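Local atomic coordinates of beta-hydroxyacid dehydrogenase, 3-hydroxyisobutyrate dehydrogenase (Saccharomonospora xinjiangensis XJ-54, PDB entry 6GRL), a protein that acts as an S-selective imine reductase associated with reductive amination, probably using NADP(H) as its cofactor. Residues A[58-61]-A[65-68]; A[105-110]-A[164-169]. One frame throughout, in Å; residues are numbered along the deposited sequence.

Contact 1: A[58-61]-A[65-68]; sequences PLVE and SAAA
V60 and A66 meet where a helix turns back into an edge strand, in a beta-alpha-beta unit of the Rossmann-type nucleotide-binding domain. The unit runs from strand 46-49 through helix 57-62 to the short strand 65-66. The contact is small, 89 Å² in all, and lies at the protein surface. V60 supplies the helix side of it. Its CB stays back, 5.2 Å from A66 CB, and the branching there decides which methyl does the work. With CG1 anti to the backbone N (chi1 170°), CG2 falls anti to the carbonyl carbon and is the methyl that reaches the strand. CG1 of V60 remains farther off, 5.7 Å from A66 CB. V60 CG2 packs on A66 CB at 3.7 Å, a methyl-to-methyl contact. The same CG2 also rests over the peptide link between the two strand residues, 3.8 Å from A66 N and 4.2 Å from S65 C. S65 therefore takes part through its backbone, and its CB is directed away from the helix. The nearest CA atoms are those of V60 and S65, 5.4 Å apart. Contact between the two segments is purely by van der Waals packing. The strand gets its hydrogen bonds from the preceding strand of the unit, since the backbone of S65 pairs with T46 and V48 and that of A67 with V48. L59, one residue before V60, turns its side chain inward onto S33, A36 and R37 of helix 30-41, so neighbouring helix positions serve different partners. Just past the strand, the amide of A68 is hydrogen-bonded to E72 OE1, at helix 70-74.

Contact 2: A[105-110]-A[164-169]; sequences VLVNLT and PILREL
This is a buried apolar contact inside the Rossmann-type domain, in which V107 of the interior strand 105-108 and L109 just past it pack against L166 of helix 156-166 and L169 in the turn that follows. Two methyl pairs carry it, and the backbones stay well apart, the nearest CA atoms being those of V107 and L166 at 9.3 Å. V107 points at the helix and, with CG1 anti to its backbone N (chi1 180°), offers that methyl to L166. The two side chains cross at a slant, with V107 CG1 4.2 Å from L166 CD2. L169 belongs to a type I turn running from L166 to L169. The bond from L169 N to L166 O, 3.1 Å long, closes that turn and brings L169 round to the same face as L166. F152 of strand 149-154 lies against V107, L109 and L166. Helix 30-41 borders the contact as well, through I35 on L109 and A38 on L169. In the given conformer of N108, one of two, OD1 accepts from the amide of T110, an Asx turn at the strand's end, and also from the T110 hydroxyl. The amide approaches from above the carbonyl plane, the hydroxyl close to the C=O axis. That hydroxyl also receives the amide of L84. L109, between these two residues, reaches out to L169 end to end. In both leucines CD1 lies anti to CA (chi2 179°), so that methyl is carried farthest out, and L109 CD1 comes within 4.0 Å of L169 CD1.

In the fold
Both contacts belong to the N-terminal nucleotide-binding domain and reach one mixed sheet, but at different depths. Contact 1 is on the outermost strand 65-66, its centre about 29 Å from the centre of the chain. Contact 2 involves the interior strand 105-108, and its centre lies about 15 Å from the centre of the chain. The centres of the two contacts are 19 Å apart, and their nearest atoms about 11 Å, without touching. Along the chain contact 1 is complete before contact 2 begins, a local turn-back followed by a long-range closure. Helix 30-41 is common ground, packing against L59 from one and L109 and L169 from the other. Together they tie the sheet's edge and its middle to helices of the domain.

Contact 1: A[58-61]-A[65-68]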
loop_
_atom_site.group_PDB
_atom_site.type_symbol
_atom_site.label_atom_id
_atom_site.label_comp_id
_atom_site.label_asym_id
_atom_site.label_seq_id
_atom_site.Cartn_x
_atom_site.Cartn_y
_atom_site.Cartn_z
ATOM N N PRO A 58 25.035 -12.554 7.453
ATOM C CA PRO A 58 24.017 -13.264 8.245
ATOM C C PRO A 58 23.113 -14.144 7.402
ATOM O O PRO A 58 22.687 -15.208 7.870
ATOM C CB PRO A 58 23.234 -12.128 8.920
ATOM C CG PRO A 58 24.147 -10.952 8.877
ATOM C CD PRO A 58 24.897 -11.092 7.592
ATOM N N LEU A 59 22.813 -13.736 6.167
ATOM C CA LEU A 59 21.985 -14.567 5.299
ATOM C C LEU A 59 22.735 -15.818 4.857
ATOM O O LEU A 59 22.147 -16.903 4.769
ATOM C CB LEU A 59 21.520 -13.761 4.087
ATOM C CG LEU A 59 20.175 -13.044 4.217
ATOM C CD1 LEU A 59 19.096 -14.022 4.653
ATOM C CD2 LEU A 59 20.267 -11.868 5.179
ATOM N N VAL A 60 24.035 -15.688 4.579
ATOM C CA VAL A 60 24.834 -16.847 4.189
ATOM C C VAL A 60 24.925 -17.843 5.338
ATOM O O VAL A 60 24.847 -19.062 5.132
ATOM C CB VAL A 60 26.228 -16.396 3.713
ATOM C CG1 VAL A 60 27.155 -17.593 3.545
ATOM C CG2 VAL A 60 26.117 -15.621 2.410
ATOM N N GLU A 61 25.085 -17.345 6.567
ATOM C CA GLU A 61 25.111 -18.233 7.725
ATOM C C GLU A 61 23.789 -18.973 7.889
ATOM O O GLU A 61 23.773 -20.120 8.350
ATOM C CB GLU A 61 25.442 -17.435 8.987
ATOM C CG GLU A 61 25.342 -18.233 10.279
ATOM C CD GLU A 61 26.370 -19.344 10.360
ATOM O OE1 GLU A 61 27.486 -19.164 9.828
ATOM O OE2 GLU A 61 26.061 -20.400 10.953
ATOM N N SER A 65 23.342 -18.268 -0.341
ATOM C CA SER A 65 24.598 -18.056 -1.043
ATOM C C SER A 65 24.689 -16.599 -1.470
ATOM O O SER A 65 23.685 -15.992 -1.852
ATOM C CB SER A 65 24.713 -18.969 -2.266
ATOM O OG SER A 65 24.788 -20.331 -1.882
ATOM N N ALA A 66 25.886 -16.036 -1.395
ATOM C CA ALA A 66 26.092 -14.642 -1.755
ATOM C C ALA A 66 26.608 -14.530 -3.183
ATOM O O ALA A 66 27.184 -15.469 -3.741
ATOM C CB ALA A 66 27.063 -13.964 -0.785
ATOM N N ALA A 67 26.377 -13.364 -3.777
ATOM C CA ALA A 67 26.864 -13.040 -5.109
ATOM C C ALA A 67 27.577 -11.699 -5.057
ATOM O O ALA A 67 27.167 -10.798 -4.320
ATOM C CB ALA A 67 25.721 -12.996 -6.128
ATOM N N ALA A 68 28.649 -11.571 -5.840
ATOM C CA ALA A 68 29.449 -10.352 -5.802
ATOM C C ALA A 68 28.821 -9.217 -6.603
ATOM O O ALA A 68 28.990 -8.048 -6.243
ATOM C CB ALA A 68 30.863 -10.634 -6.315
#

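Contact 2: A[105-110]-A[164-169]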
loop_
_atom_site.group_PDB
_atom_site.type_symbol
_atom_site.label_atom_id
_atom_site.label_comp_id
_atom_site.label_asym_id
_atom_site.label_seq_id
_atom_site.Cartn_x
_atom_site.Cartn_y
_atom_site.Cartn_z
ATOM N N VAL A 105 11.522 -14.315 -14.128
ATOM C CA VAL A 105 10.389 -13.634 -13.517
ATOM C C VAL A 105 10.955 -12.644 -12.512
ATOM O O VAL A 105 11.658 -13.041 -11.576
ATOM C CB VAL A 105 9.426 -14.620 -12.839
ATOM C CG1 VAL A 105 8.333 -13.868 -12.094
ATOM C CG2 VAL A 105 8.830 -15.578 -13.864
ATOM N N LEU A 106 10.670 -11.361 -12.717
ATOM C CA LEU A 106 11.152 -10.303 -11.839
ATOM C C LEU A 106 10.001 -9.842 -10.954
ATOM O O LEU A 106 8.970 -9.389 -11.461
ATOM C CB LEU A 106 11.712 -9.130 -12.643
ATOM C CG LEU A 106 12.717 -9.445 -13.754
ATOM C CD1 LEU A 106 13.244 -8.154 -14.367
ATOM C CD2 LEU A 106 13.858 -10.307 -13.238
ATOM N N VAL A 107 10.176 -9.963 -9.644
ATOM C CA VAL A 107 9.177 -9.546 -8.668
ATOM C C VAL A 107 9.755 -8.365 -7.903
ATOM O O VAL A 107 10.663 -8.529 -7.079
ATOM C CB VAL A 107 8.788 -10.689 -7.722
ATOM C CG1 VAL A 107 7.746 -10.213 -6.717
ATOM C CG2 VAL A 107 8.261 -11.871 -8.514
ATOM N N ASN A 108 9.227 -7.174 -8.167
ATOM C CA ASN A 108 9.712 -5.945 -7.550
ATOM C C ASN A 108 8.833 -5.618 -6.348
ATOM O O ASN A 108 7.640 -5.332 -6.499
ATOM C CB ASN A 108 9.718 -4.797 -8.556
ATOM C CG ASN A 108 10.328 -3.526 -7.992
ATOM O OD1 ASN A 108 10.970 -3.542 -6.940
ATOM N ND2 ASN A 108 10.129 -2.416 -8.691
ATOM N N LEU A 109 9.426 -5.666 -5.155
ATOM C CA LEU A 109 8.740 -5.330 -3.914
ATOM C C LEU A 109 9.188 -3.986 -3.357
ATOM O O LEU A 109 8.895 -3.672 -2.197
ATOM C CB LEU A 109 8.957 -6.431 -2.873
ATOM C CG LEU A 109 8.564 -7.848 -3.293
ATOM C CD1 LEU A 109 8.848 -8.837 -2.175
ATOM C CD2 LEU A 109 7.098 -7.902 -3.700
ATOM N N THR A 110 9.895 -3.192 -4.153
ATOM C CA THR A 110 10.393 -1.899 -3.713
ATOM C C THR A 110 9.307 -0.838 -3.843
ATOM O O THR A 110 8.484 -0.872 -4.762
ATOM C CB THR A 110 11.620 -1.499 -4.535
ATOM O OG1 THR A 110 12.561 -2.582 -4.548
ATOM C CG2 THR A 110 12.289 -0.264 -3.956
ATOM N N PRO A 164 1.968 -19.509 -4.900
ATOM C CA PRO A 164 2.434 -20.227 -3.701
ATOM C C PRO A 164 3.777 -19.741 -3.183
ATOM O O PRO A 164 4.009 -19.779 -1.967
ATOM C CB PRO A 164 2.505 -21.687 -4.171
ATOM C CG PRO A 164 1.525 -21.766 -5.276
ATOM C CD PRO A 164 1.622 -20.449 -5.984
ATOM N N ILE A 165 4.671 -19.287 -4.062
ATOM C CA ILE A 165 5.941 -18.740 -3.595
ATOM C C ILE A 165 5.719 -17.397 -2.910
ATOM O O ILE A 165 6.306 -17.115 -1.859
ATOM C CB ILE A 165 6.939 -18.625 -4.761
ATOM C CG1 ILE A 165 7.243 -20.006 -5.344
ATOM C CG2 ILE A 165 8.224 -17.948 -4.303
ATOM C CD1 ILE A 165 8.131 -19.967 -6.569
ATOM N N LEU A 166 4.858 -16.555 -3.485
ATOM C CA LEU A 166 4.605 -15.238 -2.909
ATOM C C LEU A 166 3.935 -15.343 -1.543
ATOM O O LEU A 166 4.219 -14.539 -0.647
ATOM C CB LEU A 166 3.748 -14.407 -3.861
ATOM C CG LEU A 166 4.309 -14.204 -5.269
ATOM C CD1 LEU A 166 3.306 -13.461 -6.140
ATOM C CD2 LEU A 166 5.638 -13.463 -5.220
ATOM N N ARG A 167 3.044 -16.322 -1.361
ATOM C CA ARG A 167 2.346 -16.447 -0.086
ATOM C C ARG A 167 3.249 -16.951 1.031
ATOM O O ARG A 167 2.821 -16.965 2.190
ATOM C CB ARG A 167 1.126 -17.363 -0.225
ATOM C CG ARG A 167 1.451 -18.821 -0.482
ATOM C CD ARG A 167 0.263 -19.723 -0.175
ATOM N NE ARG A 167 -0.698 -19.749 -1.274
ATOM C CZ ARG A 167 -1.018 -20.840 -1.962
ATOM N NH1 ARG A 167 -0.452 -22.004 -1.667
ATOM N NH2 ARG A 167 -1.902 -20.769 -2.948
ATOM N N GLU A 168 4.479 -17.364 0.716
ATOM C CA GLU A 168 5.452 -17.674 1.753
ATOM C C GLU A 168 5.903 -16.433 2.510
ATOM O O GLU A 168 6.493 -16.564 3.587
ATOM C CB GLU A 168 6.667 -18.379 1.145
ATOM C CG GLU A 168 6.340 -19.675 0.414
ATOM C CD GLU A 168 7.562 -20.323 -0.210
ATOM O OE1 GLU A 168 8.648 -19.707 -0.173
ATOM O OE2 GLU A 168 7.438 -21.449 -0.736
ATOM N N LEU A 169 5.639 -15.241 1.976
ATOM C CA LEU A 169 6.003 -13.998 2.639
ATOM C C LEU A 169 4.874 -13.417 3.480
ATOM O O LEU A 169 5.130 -12.540 4.313
ATOM C CB LEU A 169 6.449 -12.962 1.602
ATOM C CG LEU A 169 7.560 -13.408 0.649
ATOM C CD1 LEU A 169 7.896 -12.306 -0.345
ATOM C CD2 LEU A 169 8.797 -13.827 1.430
#